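Local coordinates for protein beta-galactosidase (Trichoderma reesei, PDB 3OG2) that probably hydrolyses terminal non-reducing beta-D-galactose residues from beta-D-galactosides, as a family 35 glycoside hydrolase, at residues A[739-744]-A[749-754]; A[781-786]-A[928-933]; A[904-909]-A[919-924]. All coordinates share one frame; numbering follows the deposited sequence.

Interaction 1: residues A[739-744]-A[749-754]; sequences ASSVWL and IGSFTG
S741 and S751 face each other across a non-hydrogen-bonded antiparallel pair, and their hydroxyls meet end to end: S741 OG donates to S751 OG at 2.8 Å. As such a pair, both side chains rise from the same face of the sheet; in each, OG sits opposite the carbonyl carbon and beside the backbone N (chi1 -65° and -71°), and these matching torsions let the two oxygens meet. The bond lies within a longer polar relay, since S741 OG also accepts from W961 NE1 while S751 OG is bonded to L963 O. With an alanine at position S741, the indole N-H of W961 and the hydroxyl of S751 would each probably lose this partner.

V742 and F752 lie on the opposite face together with S740. Towards the hairpin end, I749 reaches across to V742 and L744: V742 CG1 slants across I749 at 4.0 Å from its CB, and I749 CG1 lies alongside L744 CB at 3.7 Å. At the other end, the F752 ring has G754 N above the centre of one face. The backbone fixes this register. S740 and F752 exchange two N-H...O bonds, the one from S740 N to F752 O being nearly straight (162°). V742 O receives I749 N at 2.8 Å and, more weakly, G750 N, whereas V742 N donates to G750 O. Two residues thus oppose V742, the mark of a classic beta bulge, here in an antiparallel hairpin whose strand 747-752 is an outermost strand, within this chain, of a five-stranded antiparallel sheet in an all-beta domain.

Interaction 2: residues A[781-786]-A[928-933]; sequences VVDSTG and YGKYVS. With NAG (2-acetamido-2-deoxy-beta-D-glucopyranose), chain C.
D783 OD2 is gripped by two cations, K930 NZ at 2.8 Å and R918 NH2, both in salt bridges. The ammonium group of K930 approaches OD2 from the syn side, 19° out of the carboxylate plane, and keeps a second, weak bond to OD1 of D783 at 3.2 Å. OD1 is in turn hydrogen-bonded to T712 OG1, so both oxygens are engaged and rotation of the carboxylate should be restricted. Two positive groups so near would be expected to stabilise its negative charge.

The two side chains come from opposite directions. K930 leaves its strand extended, then bends at chi3 (-85°), and this turn delivers NZ to D783 and to within 3.0 Å of S784 O. The bridge joins two all-beta domains: D783 follows strand 775-782 of one, and K930 lies on strand 926-932, an outermost strand of a five-stranded sheet in the other. Beyond D783 the chain makes an ST turn, in which S784 OG accepts from G786 N at 3.1 Å.

At the far end of the second segment, an N-acetylglucosamine of a protein-linked glycan lies against the strand. Its N2 donates to S933 O at 2.9 Å, while its methyl carbon C8 comes within 3.3 Å of Y931 CE1, reaching the ring obliquely; T912 OG1 holds the same sugar by another hydrogen bond.

Interaction 3: residues A[904-909]-A[919-924]; sequences LSFVFD and ALLYVN
L921 and F906 carry most of this contact, with F908 next, and their side chains fill the interface between the two layers of a beta sandwich. The evidence for separate layers is direct: the axes of strands 904-908 and 919-923 approach no closer than 10.3 Å, no hydrogen bond links them, and they run antiparallel, at 158°. Each strand pairs instead within its own sheet, 917-923 with 926-932 and 953-962, and 900-908 with 940-943 and 973-977.

The side chains of F906 and L921 cross at about a right angle. CD2 of L921 touches the root of the phenylalanine, 3.9 Å from F906 CB, while its other methyl, CD1, stands 4.2 Å above one face of the ring, offset toward the rim. One leucine therefore meets F906 with both branches. L921 extends to F906 with its CG turned opposite the backbone N (chi1 174°), whereas F906 CG lies beside its own N (chi1 -66°). The far end of the F906 ring runs on to V923, which comes from the opposite direction: V923 CG2 is 3.9 Å from F906 CE1. L975 and V943 add to the hydrophobic surroundings of F906.

F908 faces the small A919 and meets it at one point. Its ring is also stacked with that of Y931, on the strand next to A919. Across the interface between the layers a single ring carbon, F908 CE2, meets A919 CB at 4.0 Å.

Overall arrangement
The three contacts lie on the same side of the chain's centre and grade from strand pairing to interlayer packing. Interaction 1 is a largely buried hairpin, held mostly by backbone bonds; interaction 3 is fully buried and purely apolar, between sheets; interaction 2, only partly buried, relies on charge where two all-beta domains meet. Interaction 2 also connects the others. Its 781-786 segment pairs with the hairpin through V781 N to S741 O and D783 N to A739 O, each 2.9 Å, while its 928-933 segment neighbours strand 917-923 of interaction 3. Interactions 1 and 3 do not touch, their nearest atoms being about 9 Å apart.

Interaction 1: residues A[739-744]-A[749-754]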
loop_
_atom_site.group_PDB
_atom_site.type_symbol
_atom_site.label_atom_id
_atom_site.label_comp_id
_atom_site.label_asym_id
_atom_site.label_seq_id
_atom_site.Cartn_x
_atom_site.Cartn_y
_atom_site.Cartn_z
ATOM N N ALA A 739 -11.736 21.423 10.073
ATOM C CA ALA A 739 -11.954 22.563 10.974
ATOM C C ALA A 739 -12.490 23.720 10.140
ATOM O O ALA A 739 -12.386 23.726 8.904
ATOM C CB ALA A 739 -10.658 23.042 11.614
ATOM N N SER A 740 -13.003 24.728 10.811
ATOM C CA SER A 740 -13.441 25.929 10.110
ATOM C C SER A 740 -13.195 27.149 11.008
ATOM O O SER A 740 -13.246 27.008 12.248
ATOM C CB SER A 740 -14.887 25.823 9.668
ATOM O OG SER A 740 -15.820 25.554 10.694
ATOM N N SER A 741 -12.942 28.284 10.428
ATOM C CA SER A 741 -12.684 29.514 11.171
ATOM C C SER A 741 -13.477 30.654 10.520
ATOM O O SER A 741 -13.651 30.659 9.287
ATOM C CB SER A 741 -11.199 29.863 11.121
ATOM O OG SER A 741 -10.435 28.875 11.790
ATOM N N VAL A 742 -13.890 31.622 11.329
ATOM C CA VAL A 742 -14.786 32.714 10.885
ATOM C C VAL A 742 -14.252 34.072 11.335
ATOM O O VAL A 742 -13.918 34.223 12.522
ATOM C CB VAL A 742 -16.194 32.519 11.462
ATOM C CG1 VAL A 742 -17.147 33.649 11.054
ATOM C CG2 VAL A 742 -16.752 31.130 11.065
ATOM N N TRP A 743 -14.195 35.019 10.419
ATOM C CA TRP A 743 -13.924 36.429 10.712
ATOM C C TRP A 743 -15.071 37.272 10.214
ATOM O O TRP A 743 -15.707 36.950 9.188
ATOM C CB TRP A 743 -12.660 36.866 9.945
ATOM C CG TRP A 743 -11.396 36.303 10.557
ATOM C CD1 TRP A 743 -10.579 36.979 11.427
ATOM C CD2 TRP A 743 -10.818 35.020 10.349
ATOM N NE1 TRP A 743 -9.527 36.157 11.765
ATOM C CE2 TRP A 743 -9.630 34.940 11.128
ATOM C CE3 TRP A 743 -11.185 33.917 9.571
ATOM C CZ2 TRP A 743 -8.809 33.808 11.167
ATOM C CZ3 TRP A 743 -10.354 32.773 9.608
ATOM C CH2 TRP A 743 -9.194 32.742 10.399
ATOM N N LEU A 744 -15.296 38.359 10.903
ATOM C CA LEU A 744 -16.222 39.428 10.508
ATOM C C LEU A 744 -15.339 40.618 10.170
ATOM O O LEU A 744 -14.721 41.180 11.087
ATOM C CB LEU A 744 -17.156 39.739 11.675
ATOM C CG LEU A 744 -18.090 40.922 11.410
ATOM C CD1 LEU A 744 -19.142 40.540 10.382
ATOM C CD2 LEU A 744 -18.705 41.384 12.729
ATOM N N ILE A 749 -13.957 35.839 14.864
ATOM C CA ILE A 749 -15.203 35.484 15.566
ATOM C C ILE A 749 -15.045 34.151 16.231
ATOM O O ILE A 749 -15.439 33.988 17.405
ATOM C CB ILE A 749 -16.352 35.484 14.551
ATOM C CG1 ILE A 749 -16.563 36.895 13.986
ATOM C CG2 ILE A 749 -17.666 34.956 15.103
ATOM C CD1 ILE A 749 -17.028 37.864 15.028
ATOM N N GLY A 750 -14.512 33.131 15.579
ATOM C CA GLY A 750 -14.426 31.846 16.275
ATOM C C GLY A 750 -14.012 30.748 15.297
ATOM O O GLY A 750 -14.051 30.937 14.107
ATOM N N SER A 751 -13.629 29.617 15.870
ATOM C CA SER A 751 -13.308 28.444 15.090
ATOM C C SER A 751 -14.040 27.216 15.636
ATOM O O SER A 751 -14.214 27.080 16.870
ATOM C CB SER A 751 -11.798 28.095 15.189
ATOM O OG SER A 751 -11.060 29.074 14.484
ATOM N N PHE A 752 -14.410 26.342 14.716
ATOM C CA PHE A 752 -14.666 24.948 15.090
ATOM C C PHE A 752 -13.331 24.227 14.984
ATOM O O PHE A 752 -12.797 24.114 13.862
ATOM C CB PHE A 752 -15.699 24.338 14.142
ATOM C CG PHE A 752 -15.831 22.856 14.446
ATOM C CD1 PHE A 752 -16.384 22.417 15.643
ATOM C CD2 PHE A 752 -15.405 21.929 13.532
ATOM C CE1 PHE A 752 -16.501 21.064 15.914
ATOM C CE2 PHE A 752 -15.524 20.560 13.776
ATOM C CZ PHE A 752 -16.094 20.136 14.979
ATOM N N THR A 753 -12.783 23.805 16.131
ATOM C CA THR A 753 -11.397 23.325 16.044
ATOM C C THR A 753 -11.248 21.852 15.652
ATOM O O THR A 753 -10.131 21.405 15.363
ATOM C CB THR A 753 -10.670 23.587 17.383
ATOM O OG1 THR A 753 -11.443 23.009 18.434
ATOM C CG2 THR A 753 -10.606 25.088 17.614
ATOM N N GLY A 754 -12.347 21.122 15.605
ATOM C CA GLY A 754 -12.355 19.806 14.972
ATOM C C GLY A 754 -12.028 18.683 15.938
ATOM O O GLY A 754 -11.418 18.833 17.006
#

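Interaction 2: residues A[781-786]-A[928-933]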
loop_
_atom_site.group_PDB
_atom_site.type_symbol
_atom_site.label_atom_id
_atom_site.label_comp_id
_atom_site.label_asym_id
_atom_site.label_seq_id
_atom_site.Cartn_x
_atom_site.Cartn_y
_atom_site.Cartn_z
ATOM N N VAL A 781 -13.454 30.001 6.519
ATOM C CA VAL A 781 -12.496 29.063 5.977
ATOM C C VAL A 781 -12.972 27.680 6.404
ATOM O O VAL A 781 -13.252 27.477 7.592
ATOM C CB VAL A 781 -11.088 29.342 6.543
ATOM C CG1 VAL A 781 -10.069 28.363 5.907
ATOM C CG2 VAL A 781 -10.687 30.792 6.279
ATOM N N VAL A 782 -13.089 26.751 5.467
ATOM C CA VAL A 782 -13.582 25.416 5.765
ATOM C C VAL A 782 -12.567 24.424 5.177
ATOM O O VAL A 782 -12.434 24.363 3.956
ATOM C CB VAL A 782 -14.980 25.132 5.157
ATOM C CG1 VAL A 782 -15.429 23.725 5.550
ATOM C CG2 VAL A 782 -15.979 26.200 5.622
ATOM N N ASP A 783 -11.841 23.726 6.035
ATOM C CA ASP A 783 -10.931 22.739 5.460
ATOM C C ASP A 783 -11.714 21.541 4.933
ATOM O O ASP A 783 -12.805 21.257 5.424
ATOM C CB ASP A 783 -9.984 22.135 6.502
ATOM C CG ASP A 783 -8.753 21.560 5.794
ATOM O OD1 ASP A 783 -8.389 22.014 4.669
ATOM O OD2 ASP A 783 -8.152 20.593 6.345
ATOM N N SER A 784 -11.163 20.802 3.995
ATOM C CA SER A 784 -11.700 19.517 3.592
ATOM C C SER A 784 -10.614 18.470 3.741
ATOM O O SER A 784 -9.485 18.701 3.257
ATOM C CB SER A 784 -12.159 19.512 2.124
ATOM O OG SER A 784 -12.558 18.157 1.795
ATOM N N THR A 785 -10.953 17.353 4.374
ATOM C CA THR A 785 -9.952 16.264 4.468
ATOM C C THR A 785 -10.188 15.252 3.359
ATOM O O THR A 785 -9.637 14.148 3.395
ATOM C CB THR A 785 -10.011 15.621 5.863
ATOM O OG1 THR A 785 -11.402 15.325 6.100
ATOM C CG2 THR A 785 -9.477 16.604 6.905
ATOM N N GLY A 786 -10.958 15.610 2.351
ATOM C CA GLY A 786 -11.171 14.758 1.153
ATOM C C GLY A 786 -12.645 14.496 0.964
ATOM O O GLY A 786 -13.472 14.888 1.817
ATOM N N TYR A 928 2.876 17.265 0.875
ATOM C CA TYR A 928 3.311 16.010 1.456
ATOM C C TYR A 928 2.951 15.916 2.924
ATOM O O TYR A 928 3.589 15.174 3.690
ATOM C CB TYR A 928 4.836 15.758 1.186
ATOM C CG TYR A 928 4.990 14.637 0.158
ATOM C CD1 TYR A 928 5.020 13.330 0.543
ATOM C CD2 TYR A 928 5.092 14.951 -1.211
ATOM C CE1 TYR A 928 5.164 12.321 -0.434
ATOM C CE2 TYR A 928 5.216 13.957 -2.201
ATOM C CZ TYR A 928 5.256 12.640 -1.783
ATOM O OH TYR A 928 5.368 11.667 -2.750
ATOM N N GLY A 929 1.928 16.663 3.343
ATOM C CA GLY A 929 1.521 16.434 4.743
ATOM C C GLY A 929 0.426 17.428 5.165
ATOM O O GLY A 929 0.499 18.650 4.870
ATOM N N LYS A 930 -0.552 16.887 5.851
ATOM C CA LYS A 930 -1.529 17.653 6.561
ATOM C C LYS A 930 -1.339 17.239 8.019
ATOM O O LYS A 930 -1.531 16.119 8.415
ATOM C CB LYS A 930 -2.955 17.294 6.051
ATOM C CG LYS A 930 -4.023 18.097 6.779
ATOM C CD LYS A 930 -5.361 18.116 6.025
ATOM C CE LYS A 930 -5.422 19.197 4.970
ATOM N NZ LYS A 930 -6.756 19.335 4.310
ATOM N N TYR A 931 -0.941 18.234 8.811
ATOM C CA TYR A 931 -0.648 18.051 10.224
ATOM C C TYR A 931 -1.735 18.735 11.023
ATOM O O TYR A 931 -2.033 19.900 10.789
ATOM C CB TYR A 931 0.710 18.720 10.533
ATOM C CG TYR A 931 1.073 18.614 12.009
ATOM C CD1 TYR A 931 1.522 17.390 12.503
ATOM C CD2 TYR A 931 0.946 19.689 12.856
ATOM C CE1 TYR A 931 1.850 17.263 13.857
ATOM C CE2 TYR A 931 1.271 19.629 14.218
ATOM C CZ TYR A 931 1.724 18.397 14.685
ATOM O OH TYR A 931 2.062 18.253 16.014
ATOM N N VAL A 932 -2.308 18.028 12.003
ATOM C CA VAL A 932 -3.418 18.576 12.742
ATOM C C VAL A 932 -3.064 18.412 14.216
ATOM O O VAL A 932 -3.147 17.327 14.796
ATOM C CB VAL A 932 -4.789 17.920 12.404
ATOM C CG1 VAL A 932 -5.877 18.544 13.277
ATOM C CG2 VAL A 932 -5.104 18.089 10.915
ATOM N N SER A 933 -2.658 19.533 14.819
ATOM C CA SER A 933 -1.920 19.414 16.093
ATOM C C SER A 933 -2.812 18.904 17.220
ATOM O O SER A 933 -2.313 18.276 18.174
ATOM C CB SER A 933 -1.265 20.759 16.467
ATOM O OG SER A 933 -2.243 21.617 17.082
HETATM C C1 NAG C . -0.694 16.236 20.168
HETATM C C2 NAG C . -1.434 15.186 19.321
HETATM C C3 NAG C . -2.929 15.268 19.666
HETATM C C4 NAG C . -3.156 15.064 21.171
HETATM C C5 NAG C . -2.233 16.016 21.969
HETATM C C6 NAG C . -2.296 15.741 23.469
HETATM C C7 NAG C . -0.525 14.813 17.083
HETATM C C8 NAG C . -0.169 15.484 15.763
HETATM N N2 NAG C . -1.253 15.547 17.908
HETATM O O3 NAG C . -3.627 14.304 18.898
HETATM O O4 NAG C . -4.488 15.450 21.469
HETATM O O5 NAG C . -0.895 15.901 21.531
HETATM O O6 NAG C . -1.621 16.837 24.122
HETATM O O7 NAG C . -0.113 13.703 17.370
#

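Interaction 3: residues A[904-909]-A[919-924]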
loop_
_atom_site.group_PDB
_atom_site.type_symbol
_atom_site.label_atom_id
_atom_site.label_comp_id
_atom_site.label_asym_id
_atom_site.label_seq_id
_atom_site.Cartn_x
_atom_site.Cartn_y
_atom_site.Cartn_z
ATOM N N LEU A 904 14.365 10.195 4.263
ATOM C CA LEU A 904 14.234 11.472 4.990
ATOM C C LEU A 904 12.797 11.749 5.349
ATOM O O LEU A 904 11.877 11.395 4.571
ATOM C CB LEU A 904 14.748 12.633 4.129
ATOM C CG LEU A 904 16.282 12.590 3.931
ATOM C CD1 LEU A 904 16.673 13.771 3.027
ATOM C CD2 LEU A 904 17.034 12.627 5.247
ATOM N N SER A 905 12.566 12.415 6.489
ATOM C CA SER A 905 11.205 12.747 6.857
ATOM C C SER A 905 11.217 14.031 7.649
ATOM O O SER A 905 12.272 14.415 8.182
ATOM C CB SER A 905 10.575 11.668 7.758
ATOM O OG SER A 905 11.483 11.396 8.812
ATOM N N PHE A 906 10.111 14.696 7.674
ATOM C CA PHE A 906 9.930 15.958 8.387
ATOM C C PHE A 906 9.157 15.686 9.662
ATOM O O PHE A 906 8.091 15.114 9.581
ATOM C CB PHE A 906 9.197 16.997 7.546
ATOM C CG PHE A 906 10.010 17.431 6.339
ATOM C CD1 PHE A 906 10.022 16.646 5.201
ATOM C CD2 PHE A 906 10.733 18.608 6.384
ATOM C CE1 PHE A 906 10.794 17.028 4.101
ATOM C CE2 PHE A 906 11.513 18.980 5.286
ATOM C CZ PHE A 906 11.525 18.197 4.154
ATOM N N VAL A 907 9.708 16.111 10.816
ATOM C CA VAL A 907 9.068 15.740 12.084
ATOM C C VAL A 907 8.608 16.964 12.853
ATOM O O VAL A 907 9.476 17.829 13.156
ATOM C CB VAL A 907 9.990 14.925 13.014
ATOM C CG1 VAL A 907 9.330 14.553 14.335
ATOM C CG2 VAL A 907 10.387 13.650 12.270
ATOM N N PHE A 908 7.341 17.048 13.186
ATOM C CA PHE A 908 6.784 18.107 13.996
ATOM C C PHE A 908 6.823 17.639 15.462
ATOM O O PHE A 908 6.438 16.507 15.761
ATOM C CB PHE A 908 5.306 18.294 13.595
ATOM C CG PHE A 908 5.089 19.001 12.261
ATOM C CD1 PHE A 908 5.273 18.345 11.045
ATOM C CD2 PHE A 908 4.702 20.328 12.167
ATOM C CE1 PHE A 908 5.066 19.000 9.821
ATOM C CE2 PHE A 908 4.469 20.991 10.988
ATOM C CZ PHE A 908 4.642 20.325 9.802
ATOM N N ASP A 909 7.231 18.572 16.331
ATOM C CA ASP A 909 7.203 18.315 17.776
ATOM C C ASP A 909 5.809 18.591 18.324
ATOM O O ASP A 909 5.273 19.676 18.082
ATOM C CB ASP A 909 8.246 19.221 18.437
ATOM C CG ASP A 909 8.562 19.085 19.891
ATOM O OD1 ASP A 909 7.943 18.224 20.540
ATOM O OD2 ASP A 909 9.436 19.819 20.405
ATOM N N ALA A 919 -1.338 22.482 9.892
ATOM C CA ALA A 919 -0.243 22.896 9.012
ATOM C C ALA A 919 -0.281 22.022 7.760
ATOM O O ALA A 919 -0.771 20.865 7.765
ATOM C CB ALA A 919 1.116 22.707 9.706
ATOM N N LEU A 920 0.192 22.577 6.678
ATOM C CA LEU A 920 0.409 21.864 5.425
ATOM C C LEU A 920 1.922 21.904 5.126
ATOM O O LEU A 920 2.533 22.957 5.265
ATOM C CB LEU A 920 -0.342 22.503 4.273
ATOM C CG LEU A 920 -1.851 22.578 4.436
ATOM C CD1 LEU A 920 -2.441 23.459 3.357
ATOM C CD2 LEU A 920 -2.423 21.153 4.301
ATOM N N LEU A 921 2.428 20.758 4.701
ATOM C CA LEU A 921 3.845 20.622 4.353
ATOM C C LEU A 921 3.977 20.541 2.826
ATOM O O LEU A 921 3.309 19.678 2.232
ATOM C CB LEU A 921 4.424 19.359 5.013
ATOM C CG LEU A 921 5.850 19.021 4.603
ATOM C CD1 LEU A 921 6.871 20.043 5.123
ATOM C CD2 LEU A 921 6.181 17.626 5.161
ATOM N N TYR A 922 4.791 21.356 2.208
ATOM C CA TYR A 922 5.073 21.291 0.792
ATOM C C TYR A 922 6.551 21.049 0.589
ATOM O O TYR A 922 7.387 21.610 1.303
ATOM C CB TYR A 922 4.676 22.589 0.149
ATOM C CG TYR A 922 3.204 22.734 -0.123
ATOM C CD1 TYR A 922 2.793 22.329 -1.401
ATOM C CD2 TYR A 922 2.232 23.264 0.703
ATOM C CE1 TYR A 922 1.524 22.369 -1.917
ATOM C CE2 TYR A 922 0.897 23.301 0.172
ATOM C CZ TYR A 922 0.558 22.867 -1.071
ATOM O OH TYR A 922 -0.743 22.943 -1.603
ATOM N N VAL A 923 6.842 20.201 -0.361
ATOM C CA VAL A 923 8.237 19.958 -0.777
ATOM C C VAL A 923 8.308 20.090 -2.292
ATOM O O VAL A 923 7.686 19.288 -2.996
ATOM C CB VAL A 923 8.741 18.603 -0.312
ATOM C CG1 VAL A 923 10.168 18.411 -0.859
ATOM C CG2 VAL A 923 8.668 18.515 1.210
ATOM N N ASN A 924 9.030 21.046 -2.813
ATOM C CA ASN A 924 9.164 21.313 -4.225
ATOM C C ASN A 924 7.817 21.325 -4.920
ATOM O O ASN A 924 7.621 20.840 -6.032
ATOM C CB ASN A 924 10.104 20.275 -4.878
ATOM C CG ASN A 924 11.514 20.455 -4.332
ATOM O OD1 ASN A 924 11.946 21.587 -4.084
ATOM N ND2 ASN A 924 12.251 19.381 -4.124
#